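Periplasmic binding protein/LacI transcriptional regulator (Burkholderia multivorans, PDB 4YLE) probably serves as the periplasmic solute-binding component of an ABC transporter, capturing a simple sugar for import. Local coordinates at residues L37-S41 with Q81-V85. Residues are numbered along the deposited sequence; the frame is centred on the assembly and turned at random.
Sequences LVMKS and QIRIV
With CG anti to the backbone N (chi1 -163°) and the chain extended beyond it, Gln-81 reaches from its helix across to the strand, while Val-38, its CG1 likewise anti to the backbone N, sets both methyls against the helix. The carboxamide NE2 of Gln-81 donates to the carbonyl O of Met-39 over 2.9 Å. That oxygen lies close to the amide plane of the glutamine, yet NE2 sits above the Met-39 carbonyl plane, so no lone pair is met squarely. The same NE2 also bonds to the O of Ala-99, and OE1 accepts from the N of Ala-101; three bonds thus fix the rotation of this buried amide. CG1 of Val-38 packs on Gln-81 CG at 3.7 Å and, more loosely, on CG2 of Val-85. CG2 of Val-38 meets CG2 of Ile-84 at 3.9 Å, the two side chains lying alongside each other and pointing opposite ways. CG of Lys-40 borders the glutamine amide, while NZ of Lys-40 leads away to a salt bridge with Asp-124, near the bound unknown ligand. Helix segment 81-85 runs antiparallel to strand 37-39, at 173°, within the beta-alpha-beta crossover from strand 66-72 to 95-98 that passes over strand 34-39 in the Rossmann-like lobe of a periplasmic binding protein.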
# COMPACT_ATOMS: atom_id res chain seq x y z
N LEU A 37 -9.89 8.41 9.81
CA LEU A 37 -8.81 7.76 9.01
C LEU A 37 -9.05 6.28 9.03
O LEU A 37 -8.95 5.66 10.09
CB LEU A 37 -7.43 8.07 9.57
CG LEU A 37 -6.25 7.38 8.85
CD1 LEU A 37 -6.14 7.84 7.41
CD2 LEU A 37 -4.96 7.68 9.58
N VAL A 38 -9.37 5.71 7.86
CA VAL A 38 -9.75 4.30 7.76
C VAL A 38 -8.68 3.55 6.98
O VAL A 38 -8.48 3.82 5.81
CB VAL A 38 -11.13 4.17 7.10
CG1 VAL A 38 -11.51 2.68 6.83
CG2 VAL A 38 -12.18 4.84 7.99
N MSE A 39 -7.99 2.64 7.66
CA MSE A 39 -6.80 2.00 7.14
C MSE A 39 -7.05 0.53 6.86
O MSE A 39 -8.15 0.06 7.03
CB MSE A 39 -5.66 2.17 8.13
CG MSE A 39 -5.33 3.63 8.33
SE MSE A 39 -3.92 3.89 9.68
CE MSE A 39 -5.07 3.61 11.24
N LYS A 40 -6.02 -0.16 6.43
CA LYS A 40 -6.13 -1.60 6.24
C LYS A 40 -5.56 -2.27 7.48
O LYS A 40 -5.93 -1.93 8.61
CB LYS A 40 -5.43 -2.03 4.96
CG LYS A 40 -6.11 -1.52 3.68
CD LYS A 40 -5.25 -1.75 2.38
CE LYS A 40 -4.55 -0.44 1.96
NZ LYS A 40 -3.26 -0.67 1.21
N SER A 41 -4.66 -3.21 7.29
CA SER A 41 -4.33 -4.10 8.38
C SER A 41 -3.52 -3.51 9.49
O SER A 41 -2.39 -3.03 9.30
CB SER A 41 -3.56 -5.30 7.84
OG SER A 41 -3.15 -6.09 8.93
N GLN A 81 -13.93 -3.43 6.60
CA GLN A 81 -13.55 -2.06 6.29
C GLN A 81 -14.81 -1.32 5.89
O GLN A 81 -15.02 -0.20 6.31
CB GLN A 81 -12.51 -1.98 5.20
CG GLN A 81 -11.83 -0.59 5.18
CD GLN A 81 -10.80 -0.45 4.10
OE1 GLN A 81 -11.09 -0.68 2.94
NE2 GLN A 81 -9.58 -0.06 4.48
N ILE A 82 -15.66 -1.98 5.10
CA ILE A 82 -16.91 -1.35 4.67
C ILE A 82 -17.74 -1.02 5.90
O ILE A 82 -18.34 0.06 5.97
CB ILE A 82 -17.70 -2.24 3.69
CG1 ILE A 82 -16.95 -2.29 2.34
CG2 ILE A 82 -19.13 -1.72 3.47
CD1 ILE A 82 -17.48 -3.28 1.34
N ARG A 83 -17.75 -1.92 6.88
CA ARG A 83 -18.52 -1.71 8.09
C ARG A 83 -18.01 -0.49 8.84
O ARG A 83 -18.79 0.31 9.36
CB ARG A 83 -18.49 -2.94 8.99
CG ARG A 83 -19.41 -4.06 8.50
CD ARG A 83 -19.71 -5.07 9.59
NE ARG A 83 -18.49 -5.67 10.13
CZ ARG A 83 -17.88 -6.75 9.63
NH1 ARG A 83 -18.37 -7.37 8.57
NH2 ARG A 83 -16.77 -7.21 10.20
N ILE A 84 -16.69 -0.32 8.87
CA ILE A 84 -16.10 0.80 9.56
C ILE A 84 -16.56 2.11 8.92
O ILE A 84 -16.95 3.04 9.62
CB ILE A 84 -14.58 0.69 9.55
CG1 ILE A 84 -14.17 -0.44 10.49
CG2 ILE A 84 -13.94 1.99 10.01
CD1 ILE A 84 -12.77 -0.91 10.34
N VAL A 85 -16.53 2.17 7.60
CA VAL A 85 -16.95 3.38 6.91
C VAL A 85 -18.43 3.66 7.20
O VAL A 85 -18.79 4.80 7.50
CB VAL A 85 -16.69 3.30 5.40
CG1 VAL A 85 -17.10 4.60 4.71
CG2 VAL A 85 -15.19 3.02 5.13